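Local coordinates for argininosuccinate lyase (Chelativorans sp., PDB 6RXA), which acts as a C–N lyase of the aspartase/fumarase superfamily, known as EDDS lyase, and probably splits argininosuccinate into fumarate and arginine, at residues 166-169 with 170-174; 227-230 with 231-235; 307-310 with 311-315; 325-329 with 330-334; 452-455 with 456-460. The protein carries 2 engineered substitutions. All coordinates share one frame; numbering follows the deposited sequence.

Interaction 1 (166-169 with 170-174); sequences ITLG and HYLMA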
loop_
_atom_site.group_PDB
_atom_site.type_symbol
_atom_site.label_atom_id
_atom_site.label_comp_id
_atom_site.label_asym_id
_atom_site.label_seq_id
_atom_site.Cartn_x
_atom_site.Cartn_y
_atom_site.Cartn_z
ATOM N N ILE A 166 -5.751 35.736 -5.349
ATOM C CA ILE A 166 -5.329 35.685 -3.953
ATOM C C ILE A 166 -4.005 36.435 -3.851
ATOM O O ILE A 166 -3.674 37.252 -4.715
ATOM C CB ILE A 166 -5.193 34.234 -3.459
ATOM C CG1 ILE A 166 -4.149 33.480 -4.281
ATOM C CG2 ILE A 166 -6.532 33.519 -3.513
ATOM C CD1 ILE A 166 -3.574 32.257 -3.566
ATOM N N THR A 167 -3.229 36.148 -2.808
ATOM C CA THR A 167 -1.847 36.604 -2.740
ATOM C C THR A 167 -0.961 35.413 -2.404
ATOM O O THR A 167 -1.423 34.396 -1.878
ATOM C CB THR A 167 -1.639 37.675 -1.667
ATOM O OG1 THR A 167 -1.836 37.071 -0.381
ATOM C CG2 THR A 167 -2.603 38.828 -1.853
ATOM N N LEU A 168 0.331 35.546 -2.702
ATOM C CA LEU A 168 1.276 34.505 -2.309
ATOM C C LEU A 168 1.266 34.292 -0.797
ATOM O O LEU A 168 1.373 33.153 -0.326
ATOM C CB LEU A 168 2.672 34.842 -2.836
ATOM C CG LEU A 168 3.805 33.878 -2.473
ATOM C CD1 LEU A 168 3.489 32.454 -2.927
ATOM C CD2 LEU A 168 5.101 34.360 -3.080
ATOM N N GLY A 169 1.124 35.369 -0.019
ATOM C CA GLY A 169 1.011 35.212 1.423
ATOM C C GLY A 169 -0.165 34.349 1.839
ATOM O O GLY A 169 -0.052 33.506 2.728
ATOM N N HIS A 170 -1.330 34.591 1.240
ATOM C CA HIS A 170 -2.512 33.786 1.535
ATOM C C HIS A 170 -2.272 32.311 1.242
ATOM O O HIS A 170 -2.633 31.441 2.041
ATOM C CB HIS A 170 -3.672 34.338 0.710
ATOM C CG HIS A 170 -4.938 33.562 0.838
ATOM N ND1 HIS A 170 -5.472 32.856 -0.217
ATOM C CD2 HIS A 170 -5.784 33.386 1.882
ATOM C CE1 HIS A 170 -6.590 32.270 0.177
ATOM N NE2 HIS A 170 -6.802 32.578 1.446
ATOM N N TYR A 171 -1.663 32.008 0.090
ATOM C CA TYR A 171 -1.362 30.625 -0.255
ATOM C C TYR A 171 -0.458 29.978 0.794
ATOM O O TYR A 171 -0.718 28.861 1.266
ATOM C CB TYR A 171 -0.712 30.551 -1.652
ATOM C CG TYR A 171 -0.365 29.126 -2.018
ATOM C CD1 TYR A 171 0.838 28.568 -1.633
ATOM C CD2 TYR A 171 -1.264 28.327 -2.702
ATOM C CE1 TYR A 171 1.141 27.266 -1.911
ATOM C CE2 TYR A 171 -0.964 27.004 -2.994
ATOM C CZ TYR A 171 0.243 26.480 -2.598
ATOM O OH TYR A 171 0.570 25.166 -2.864
ATOM N N LEU A 172 0.635 30.658 1.153
ATOM C CA LEU A 172 1.574 30.107 2.125
ATOM C C LEU A 172 0.908 29.852 3.467
ATOM O O LEU A 172 1.267 28.896 4.160
ATOM C CB LEU A 172 2.795 31.013 2.258
ATOM C CG LEU A 172 3.677 30.998 1.010
ATOM C CD1 LEU A 172 4.665 32.161 1.031
ATOM C CD2 LEU A 172 4.422 29.674 0.895
ATOM N N MET A 173 -0.088 30.650 3.840
ATOM C CA MET A 173 -0.751 30.405 5.111
ATOM C C MET A 173 -1.640 29.170 5.076
ATOM O O MET A 173 -1.944 28.627 6.138
ATOM C CB MET A 173 -1.471 31.651 5.605
ATOM C CG MET A 173 -0.488 32.770 5.965
ATOM S SD MET A 173 0.900 32.291 7.014
ATOM C CE MET A 173 0.039 31.939 8.538
ATOM N N ALA A 174 -2.038 28.680 3.894
ATOM C CA ALA A 174 -2.669 27.365 3.843
ATOM C C ALA A 174 -1.680 26.301 4.282
ATOM O O ALA A 174 -2.013 25.407 5.072
ATOM C CB ALA A 174 -3.170 27.069 2.424
#
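An N-cap joins strand 161-167 to helix 168-193, and Thr-167 forms it by taking the backbone N-H of His-170 on its hydroxyl. OG1 of Thr-167 lies 3.0 Å from N of His-170, with an N-H...O angle of 165°. The hydroxyl points there because it sits between its own backbone N and carbonyl carbon (chi1 67°). Thr-167 thus accepts twice from the first turn, on its hydroxyl and on its carbonyl O, the latter from Tyr-171 N at 3.1 Å. An alanine here would remove the hydroxyl and is likely to leave the His-170 N-H without its cap. This is a worked case of a beta hairpin running straight into a long helix, its last strand pairing with strand 153-158. Ile-166, still on the strand, folds back over the turn. Its CG2 rests 3.5 Å from His-170 ND1, a buried nitrogen with no polar partner, while its CD1 reaches the imidazole edge in plane and stops 3.8 Å from Tyr-171 CB. The other ring nitrogen, NE2, is bonded to Gly-447 O. Further on, Leu-168 CG meets Leu-172 CD1 at 4.0 Å, their side chains at a slant, and Met-173 CG lies 3.3 Å from Gly-169 O.

Interaction 2 (227-230 with 231-235); sequences NSIE and GVAGW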
loop_
_atom_site.group_PDB
_atom_site.type_symbol
_atom_site.label_atom_id
_atom_site.label_comp_id
_atom_site.label_asym_id
_atom_site.label_seq_id
_atom_site.Cartn_x
_atom_site.Cartn_y
_atom_site.Cartn_z
ATOM N N ASN A 227 0.685 -3.031 30.757
ATOM C CA ASN A 227 0.532 -4.470 30.587
ATOM C C ASN A 227 1.746 -5.064 29.877
ATOM O O ASN A 227 2.233 -4.521 28.883
ATOM C CB ASN A 227 -0.753 -4.754 29.817
ATOM C CG ASN A 227 -0.962 -6.218 29.578
ATOM O OD1 ASN A 227 -0.381 -6.783 28.651
ATOM N ND2 ASN A 227 -1.803 -6.849 30.402
ATOM N N SER A 228 2.257 -6.168 30.434
ATOM C CA SER A 228 3.514 -6.740 29.958
ATOM C C SER A 228 3.410 -7.291 28.541
ATOM O O SER A 228 4.396 -7.248 27.794
ATOM C CB SER A 228 3.996 -7.833 30.906
ATOM O OG SER A 228 3.035 -8.867 31.019
ATOM N N ILE A 229 2.246 -7.822 28.144
ATOM C CA ILE A 229 2.076 -8.237 26.755
ATOM C C ILE A 229 2.103 -7.017 25.846
ATOM O O ILE A 229 2.796 -6.997 24.824
ATOM C CB ILE A 229 0.790 -9.062 26.563
ATOM C CG1 ILE A 229 0.886 -10.393 27.298
ATOM C CG2 ILE A 229 0.514 -9.278 25.077
ATOM C CD1 ILE A 229 -0.482 -10.974 27.598
ATOM N N GLU A 230 1.359 -5.974 26.206
ATOM C CA GLU A 230 1.399 -4.751 25.411
ATOM C C GLU A 230 2.819 -4.203 25.338
ATOM O O GLU A 230 3.212 -3.650 24.305
ATOM C CB GLU A 230 0.420 -3.727 25.991
ATOM C CG GLU A 230 0.329 -2.404 25.239
ATOM C CD GLU A 230 -0.267 -2.510 23.847
ATOM O OE1 GLU A 230 -0.478 -3.632 23.322
ATOM O OE2 GLU A 230 -0.533 -1.440 23.263
ATOM N N GLY A 231 3.602 -4.386 26.401
ATOM C CA GLY A 231 4.970 -3.892 26.403
ATOM C C GLY A 231 5.842 -4.508 25.321
ATOM O O GLY A 231 6.722 -3.842 24.774
ATOM N N VAL A 232 5.628 -5.792 25.012
ATOM C CA VAL A 232 6.436 -6.451 23.980
ATOM C C VAL A 232 5.726 -6.629 22.642
ATOM O O VAL A 232 6.376 -6.641 21.584
ATOM C CB VAL A 232 7.032 -7.799 24.459
ATOM C CG1 VAL A 232 7.939 -7.570 25.676
ATOM C CG2 VAL A 232 5.939 -8.838 24.740
ATOM N N ALA A 233 4.400 -6.809 22.669
ATOM C CA ALA A 233 3.611 -6.993 21.460
ATOM C C ALA A 233 3.193 -5.678 20.822
ATOM O O ALA A 233 2.941 -5.642 19.604
ATOM C CB ALA A 233 2.354 -7.816 21.776
ATOM N N GLY A 234 3.137 -4.609 21.605
ATOM C CA GLY A 234 2.655 -3.332 21.096
ATOM C C GLY A 234 3.581 -2.750 20.042
ATOM O O GLY A 234 4.796 -2.632 20.246
ATOM N N TRP A 235 2.996 -2.345 18.917
ATOM C CA TRP A 235 3.739 -1.842 17.769
ATOM C C TRP A 235 2.957 -0.737 17.072
ATOM O O TRP A 235 3.393 -0.255 16.017
ATOM C CB TRP A 235 3.976 -2.988 16.788
ATOM C CG TRP A 235 5.213 -2.892 15.929
ATOM C CD1 TRP A 235 5.267 -2.700 14.591
ATOM C CD2 TRP A 235 6.562 -3.067 16.365
ATOM N NE1 TRP A 235 6.578 -2.727 14.156
ATOM C CE2 TRP A 235 7.391 -2.949 15.232
ATOM C CE3 TRP A 235 7.149 -3.292 17.610
ATOM C CZ2 TRP A 235 8.778 -3.033 15.309
ATOM C CZ3 TRP A 235 8.526 -3.396 17.685
ATOM C CH2 TRP A 235 9.326 -3.260 16.541
#
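Ile-229 sets its CG2 branch against the methyl of Ala-233, one turn further along the short helix 228-233, with 4.1 Å between CG2 and CB. The same two residues are tied through the backbone, where Ala-233 N donates to Ile-229 O over 2.7 Å, almost straight along the carbonyl bond. Val-232 tucks CG2 beside that oxygen, 3.6 Å from Ile-229 O, and elsewhere touches Asn-113, a residue that binds succinate and fumarate. At the N-terminal end Asn-227 is the N-cap: its OD1 takes Glu-230 N at 3.1 Å, in the amide plane and on a lone pair, and holds Ile-229 N more weakly. At the other end Gly-234 N closes onto Glu-230 O at 2.9 Å, but from above the carbonyl plane, 38° out of it, where the chain leaves the helix. Glu-230 bends at chi2 (67°), which brings OE1 back to within 3.9 Å of Gly-234 CA. That carboxylate is buried yet doubly engaged, OE1 with Tyr-318 OH and OE2 in a salt bridge with Lys-181 of the second subunit. The cap thus takes up two first-turn amides, one weakly, and the lysine from across the interface would be expected to favour the ionised form of the buried glutamate.

Interaction 3 (307-310 with 311-315); sequences VGIL and TSLNA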
loop_
_atom_site.group_PDB
_atom_site.type_symbol
_atom_site.label_atom_id
_atom_site.label_comp_id
_atom_site.label_asym_id
_atom_site.label_seq_id
_atom_site.Cartn_x
_atom_site.Cartn_y
_atom_site.Cartn_z
ATOM N N VAL A 307 2.957 0.717 4.689
ATOM C CA VAL A 307 2.295 -0.508 4.240
ATOM C C VAL A 307 2.974 -1.754 4.795
ATOM O O VAL A 307 2.305 -2.691 5.233
ATOM C CB VAL A 307 2.199 -0.516 2.706
ATOM C CG1 VAL A 307 1.727 -1.868 2.194
ATOM C CG2 VAL A 307 1.270 0.604 2.241
ATOM N N GLY A 308 4.303 -1.805 4.779
ATOM C CA GLY A 308 4.981 -2.980 5.305
ATOM C C GLY A 308 4.696 -3.206 6.777
ATOM O O GLY A 308 4.480 -4.340 7.210
ATOM N N ILE A 309 4.723 -2.130 7.568
ATOM C CA ILE A 309 4.470 -2.250 8.997
ATOM C C ILE A 309 3.055 -2.753 9.239
ATOM O O ILE A 309 2.839 -3.724 9.973
ATOM C CB ILE A 309 4.729 -0.906 9.703
ATOM C CG1 ILE A 309 6.205 -0.532 9.662
ATOM C CG2 ILE A 309 4.274 -0.995 11.147
ATOM C CD1 ILE A 309 6.468 0.958 9.887
ATOM N N LEU A 310 2.066 -2.111 8.606
ATOM C CA LEU A 310 0.677 -2.526 8.808
ATOM C C LEU A 310 0.422 -3.938 8.291
ATOM O O LEU A 310 -0.331 -4.700 8.913
ATOM C CB LEU A 310 -0.291 -1.550 8.154
ATOM C CG LEU A 310 -0.527 -0.256 8.925
ATOM C CD1 LEU A 310 -1.222 0.762 8.021
ATOM C CD2 LEU A 310 -1.306 -0.462 10.207
ATOM N N THR A 311 1.016 -4.305 7.154
ATOM C CA THR A 311 0.877 -5.683 6.685
ATOM C C THR A 311 1.380 -6.657 7.745
ATOM O O THR A 311 0.743 -7.676 8.031
ATOM C CB THR A 311 1.637 -5.885 5.379
ATOM O OG1 THR A 311 0.997 -5.129 4.343
ATOM C CG2 THR A 311 1.647 -7.334 4.966
ATOM N N SER A 312 2.546 -6.364 8.326
ATOM C CA SER A 312 3.126 -7.279 9.306
ATOM C C SER A 312 2.231 -7.415 10.536
ATOM O O SER A 312 2.108 -8.512 11.095
ATOM C CB SER A 312 4.563 -6.859 9.668
ATOM O OG SER A 312 4.622 -5.766 10.561
ATOM N N LEU A 313 1.579 -6.326 10.967
ATOM C CA LEU A 313 0.711 -6.407 12.138
ATOM C C LEU A 313 -0.565 -7.168 11.816
ATOM O O LEU A 313 -1.080 -7.899 12.664
ATOM C CB LEU A 313 0.402 -5.009 12.661
ATOM C CG LEU A 313 1.617 -4.228 13.187
ATOM C CD1 LEU A 313 1.190 -2.878 13.738
ATOM C CD2 LEU A 313 2.358 -5.050 14.232
ATOM N N ASN A 314 -1.065 -7.033 10.594
ATOM C CA ASN A 314 -2.219 -7.805 10.161
ATOM C C ASN A 314 -1.918 -9.282 9.974
ATOM O O ASN A 314 -2.852 -10.060 9.760
ATOM C CB ASN A 314 -2.719 -7.228 8.834
ATOM C CG ASN A 314 -3.649 -6.077 9.033
ATOM O OD1 ASN A 314 -4.584 -6.160 9.831
ATOM N ND2 ASN A 314 -3.429 -4.991 8.298
ATOM N N ALA A 315 -0.665 -9.702 10.054
ATOM C CA ALA A 315 -0.275 -11.058 9.703
ATOM C C ALA A 315 -0.017 -11.963 10.906
ATOM O O ALA A 315 0.228 -13.163 10.719
ATOM C CB ALA A 315 0.995 -11.033 8.839
#
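Thr-311 and Ser-312 both turn their hydroxyls back onto carbonyls of the preceding turn, and these side-chain bonds distinguish the end of helix 303-314. Thr-311 OG1 donates to Val-307 O at 2.9 Å, an oxygen that also accepts Thr-311 N at 2.8 Å; the two donors arrive from opposite faces of the carbonyl plane. Ser-312 reaches one residue less far back, its OG giving a 2.8 Å bond to Ile-309 O. The rotation that allows this places OG between the backbone N and the carbonyl carbon (chi1 77°). Ile-309 O is likewise doubly gripped, since Leu-313 N approaches it in the carbonyl plane at 3.1 Å. Such hydroxyl-to-carbonyl bonds are the familiar way for serine and threonine to be housed in a buried helix, here in what is consistent with the central helical bundle of an aspartase/fumarase tetramer. Thr-311 OG1 meets its own counterpart in the fourth subunit, and Ser-312 OG has a second partner in Val-325 N. The one apolar pair is loose, Ile-309 CG2 standing 4.4 Å from Leu-313 CD1. Carbons also lie against oxygens: Val-307 CG1 4.0 Å from Thr-311 OG1, and Leu-313 CG 3.5 Å from Ile-309 O.

Interaction 4 (325-329 with 330-334); sequences VELEP and RSIDA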
loop_
_atom_site.group_PDB
_atom_site.type_symbol
_atom_site.label_atom_id
_atom_site.label_comp_id
_atom_site.label_asym_id
_atom_site.label_seq_id
_atom_site.Cartn_x
_atom_site.Cartn_y
_atom_site.Cartn_z
ATOM N N VAL A 325 7.659 -5.592 10.782
ATOM C CA VAL A 325 8.469 -4.649 10.013
ATOM C C VAL A 325 8.693 -3.383 10.832
ATOM O O VAL A 325 7.817 -2.940 11.593
ATOM C CB VAL A 325 7.794 -4.379 8.654
ATOM C CG1 VAL A 325 8.484 -3.276 7.871
ATOM C CG2 VAL A 325 7.779 -5.671 7.831
ATOM N N GLU A 326 9.883 -2.813 10.679
ATOM C CA GLU A 326 10.344 -1.681 11.462
ATOM C C GLU A 326 10.309 -0.403 10.631
ATOM O O GLU A 326 10.270 -0.432 9.394
ATOM C CB GLU A 326 11.776 -1.938 11.947
ATOM C CG GLU A 326 11.882 -3.086 12.951
ATOM C CD GLU A 326 13.112 -3.970 12.752
ATOM O OE1 GLU A 326 13.491 -4.251 11.594
ATOM O OE2 GLU A 326 13.703 -4.392 13.762
ATOM N N LEU A 327 10.342 0.735 11.330
ATOM C CA LEU A 327 10.595 2.025 10.702
ATOM C C LEU A 327 12.094 2.299 10.790
ATOM O O LEU A 327 12.644 2.390 11.894
ATOM C CB LEU A 327 9.827 3.141 11.398
ATOM C CG LEU A 327 9.963 4.530 10.770
ATOM C CD1 LEU A 327 9.566 4.554 9.293
ATOM C CD2 LEU A 327 9.125 5.555 11.574
ATOM N N GLU A 328 12.745 2.396 9.649
ATOM C CA GLU A 328 14.201 2.370 9.610
ATOM C C GLU A 328 14.808 3.754 9.485
ATOM O O GLU A 328 14.187 4.697 8.980
ATOM C CB GLU A 328 14.656 1.500 8.439
ATOM C CG GLU A 328 14.044 0.107 8.523
ATOM C CD GLU A 328 14.885 -0.964 7.892
ATOM O OE1 GLU A 328 14.364 -1.691 7.021
ATOM O OE2 GLU A 328 16.063 -1.083 8.274
ATOM N N PRO A 329 16.049 3.901 9.936
ATOM C CA PRO A 329 16.697 5.218 9.893
ATOM C C PRO A 329 16.678 5.878 8.526
ATOM O O PRO A 329 16.451 7.094 8.431
ATOM C CB PRO A 329 18.127 4.909 10.371
ATOM C CG PRO A 329 17.968 3.723 11.261
ATOM C CD PRO A 329 16.874 2.890 10.632
ATOM N N ARG A 330 16.928 5.124 7.456
ATOM C CA ARG A 330 17.005 5.746 6.139
ATOM C C ARG A 330 15.687 6.409 5.752
ATOM O O ARG A 330 15.696 7.418 5.045
ATOM C CB ARG A 330 17.448 4.747 5.073
ATOM C CG ARG A 330 16.548 3.557 4.842
ATOM C CD ARG A 330 17.184 2.614 3.804
ATOM N NE ARG A 330 18.493 2.114 4.239
ATOM C CZ ARG A 330 19.671 2.601 3.842
ATOM N NH1 ARG A 330 19.744 3.612 2.977
ATOM N NH2 ARG A 330 20.788 2.070 4.314
ATOM N N SER A 331 14.552 5.867 6.199
ATOM C CA SER A 331 13.269 6.485 5.889
ATOM C C SER A 331 13.129 7.829 6.587
ATOM O O SER A 331 12.712 8.821 5.980
ATOM C CB SER A 331 12.151 5.531 6.297
ATOM O OG SER A 331 10.888 6.075 6.027
ATOM N N ILE A 332 13.476 7.887 7.871
ATOM C CA ILE A 332 13.397 9.155 8.575
ATOM C C ILE A 332 14.400 10.134 7.994
ATOM O O ILE A 332 14.104 11.323 7.822
ATOM C CB ILE A 332 13.578 8.949 10.089
ATOM C CG1 ILE A 332 12.451 8.059 10.614
ATOM C CG2 ILE A 332 13.577 10.287 10.791
ATOM C CD1 ILE A 332 12.731 7.446 11.996
ATOM N N ASP A 333 15.605 9.650 7.670
ATOM C CA ASP A 333 16.608 10.535 7.100
ATOM C C ASP A 333 16.114 11.174 5.807
ATOM O O ASP A 333 16.401 12.346 5.545
ATOM C CB ASP A 333 17.892 9.766 6.828
ATOM C CG ASP A 333 18.594 9.317 8.085
ATOM O OD1 ASP A 333 18.293 9.830 9.180
ATOM O OD2 ASP A 333 19.477 8.452 7.956
ATOM N N ALA A 334 15.377 10.418 4.984
ATOM C CA ALA A 334 14.836 10.981 3.748
ATOM C C ALA A 334 13.834 12.090 4.034
ATOM O O ALA A 334 13.826 13.124 3.354
ATOM C CB ALA A 334 14.156 9.887 2.925
#
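Glu-328 is still extended (psi 155°) when Pro-329 turns into helical angles, and this change of course aims the Glu-328 carbonyl at the N-H groups of Ser-331 and Ile-332 in the first turn of helix 329-348. Its oxygen is held only weakly there, by Ser-331 N at 3.0 Å and by Ile-332 N at 3.5 Å. The first firm helical bond comes one residue later, Asp-333 N to Pro-329 O at 2.8 Å and nearly straight. Proline has no N-H to satisfy, which suits it to the first position of a helix. Among the side chains, Leu-327 does most of the bridging. With CG opposite the backbone N across the CA–CB bond (chi1 -177°), its two methyls fork over the turn. CD1 touches Ser-331 OG at 3.8 Å, while CD2 meets Ile-332 CD1 at 4.1 Å, the two side chains crossing at about a right angle. Leucine just before the N-cap and isoleucine at the fourth helical position make this a hydrophobic staple. Asp-333 leans back over the start of the helix, its CG 3.1 Å from Pro-329 O, with OD1 held in a salt bridge to Arg-130. Arg-330 instead reaches outward to Asp-29. Around the junction, Pro-329 packs on helices 35-56 and 112-147, Ile-332 on Leu-124 and Gln-127 of the latter, and Leu-327 on Pro-305 of helix 303-314.

Interaction 5 (452-455 with 456-460); sequences MSVK and ASIDD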
loop_
_atom_site.group_PDB
_atom_site.type_symbol
_atom_site.label_atom_id
_atom_site.label_comp_id
_atom_site.label_asym_id
_atom_site.label_seq_id
_atom_site.Cartn_x
_atom_site.Cartn_y
_atom_site.Cartn_z
ATOM N N MET A 452 -5.269 42.371 5.464
ATOM C CA MET A 452 -5.578 42.438 6.888
ATOM C C MET A 452 -5.947 41.065 7.434
ATOM O O MET A 452 -5.610 40.740 8.583
ATOM C CB MET A 452 -6.705 43.445 7.135
ATOM C CG MET A 452 -6.261 44.913 7.085
ATOM S SD MET A 452 -5.003 45.355 8.311
ATOM C CE MET A 452 -3.478 45.005 7.428
ATOM N N SER A 453 -6.611 40.244 6.618
ATOM C CA SER A 453 -7.000 38.909 7.047
ATOM C C SER A 453 -5.792 37.986 7.100
ATOM O O SER A 453 -5.623 37.216 8.050
ATOM C CB SER A 453 -8.040 38.320 6.095
ATOM O OG SER A 453 -9.182 39.146 6.012
ATOM N N VAL A 454 -4.948 38.024 6.069
ATOM C CA VAL A 454 -3.758 37.177 6.087
ATOM C C VAL A 454 -2.846 37.582 7.240
ATOM O O VAL A 454 -2.274 36.722 7.918
ATOM C CB VAL A 454 -3.032 37.209 4.732
ATOM C CG1 VAL A 454 -1.770 36.354 4.784
ATOM C CG2 VAL A 454 -3.954 36.723 3.631
ATOM N N LYS A 455 -2.716 38.886 7.502
ATOM C CA LYS A 455 -1.865 39.317 8.612
ATOM C C LYS A 455 -2.398 38.798 9.941
ATOM O O LYS A 455 -1.623 38.402 10.822
ATOM C CB LYS A 455 -1.734 40.842 8.615
ATOM C CG LYS A 455 -0.830 41.415 9.712
ATOM C CD LYS A 455 0.557 40.777 9.714
ATOM C CE LYS A 455 1.561 41.600 10.524
ATOM N NZ LYS A 455 1.124 41.848 11.922
ATOM N N ALA A 456 -3.720 38.775 10.108
ATOM C CA ALA A 456 -4.286 38.189 11.316
ATOM C C ALA A 456 -3.857 36.738 11.467
ATOM O O ALA A 456 -3.489 36.301 12.568
ATOM C CB ALA A 456 -5.813 38.286 11.294
ATOM N N SER A 457 -3.891 35.977 10.367
ATOM C CA SER A 457 -3.470 34.583 10.410
ATOM C C SER A 457 -1.985 34.472 10.709
ATOM O O SER A 457 -1.558 33.555 11.422
ATOM C CB SER A 457 -3.785 33.893 9.082
ATOM O OG SER A 457 -5.170 33.612 8.982
ATOM N N ILE A 458 -1.180 35.383 10.162
ATOM C CA ILE A 458 0.252 35.371 10.453
ATOM C C ILE A 458 0.491 35.630 11.933
ATOM O O ILE A 458 1.279 34.928 12.575
ATOM C CB ILE A 458 1.005 36.373 9.559
ATOM C CG1 ILE A 458 1.034 35.863 8.111
ATOM C CG2 ILE A 458 2.422 36.609 10.101
ATOM C CD1 ILE A 458 1.568 36.885 7.125
ATOM N N ASP A 459 -0.192 36.635 12.499
ATOM C CA ASP A 459 -0.034 36.923 13.921
ATOM C C ASP A 459 -0.372 35.695 14.758
ATOM O O ASP A 459 0.351 35.350 15.705
ATOM C CB ASP A 459 -0.942 38.088 14.323
ATOM C CG ASP A 459 -0.496 39.426 13.756
ATOM O OD1 ASP A 459 0.637 39.540 13.251
ATOM O OD2 ASP A 459 -1.295 40.386 13.831
ATOM N N ASP A 460 -1.459 35.006 14.410
ATOM C CA ASP A 460 -1.836 33.803 15.136
ATOM C C ASP A 460 -0.780 32.712 14.980
ATOM O O ASP A 460 -0.452 32.012 15.948
ATOM C CB ASP A 460 -3.194 33.300 14.647
ATOM C CG ASP A 460 -4.347 34.132 15.185
ATOM O OD1 ASP A 460 -4.097 34.975 16.075
ATOM O OD2 ASP A 460 -5.493 33.942 14.717
HETATM O O HOH W 1 -7.667 35.208 8.680
#
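Lys-455 and Asp-459 form a salt bridge one helical turn apart, NZ lying 2.7 Å from OD1 and 3.4 Å from OD2. The ammonium uses the syn lone pair of OD1, the side facing the other carboxylate oxygen. To get there the lysine chain first runs trans to the main-chain nitrogen, then bends at chi2 (53°) and again at chi4, curling over the backbone, where Lys-455 O accepts Asp-459 N at 2.8 Å. A methionine in its place carries no charge and would probably leave the Asp-459 carboxylate without its positive mate. A second polar link runs through a water, which donates to Ser-453 O at 2.9 Å and is hydrogen-bonded to Ser-457 OG at 3.0 Å. That carbonyl therefore serves both the water and the backbone N of Ser-457. Turning to the apolar side, Val-454 CG1 meets Ile-458 CD1 at 4.1 Å, and Ile-458 CG1 lies 3.4 Å from Val-454 O. These two buried residues face helices 112-147 and 168-193, with Ile-458 on Val-143 and Ala-146. A charged pair four residues apart on the exposed side and an aliphatic pair with the same spacing on the inner one are the signature of an amphipathic helix, here the start of the long helix 451-500.

The five contacts fall into two groups within one chain. Interactions 1 and 5 lie side by side, centres 11 Å apart, with Met-173 SD 3.7 Å from Ile-458 CG1 and His-170 CB 3.8 Å from Val-454 CG2. Interactions 2, 3 and 4 all touch one another: Trp-235 CB packs 3.7 Å from Leu-313 CD2, Trp-235 NE1 probably bonds to Val-325 O at 2.9 Å, and Ile-309 CG1 lies 3.5 Å from Val-325 O. Interactions 1 and 2 have centres 45 Å apart, yet the tetramer unites them, since Asn-227 ND2 bonds to His-170 O of the second subunit. Both approach substrate-binding residues: the Ile-166 side chain is about 9 Å from that of Thr-158, the Val-232 side chain about 4 Å from that of Asn-113.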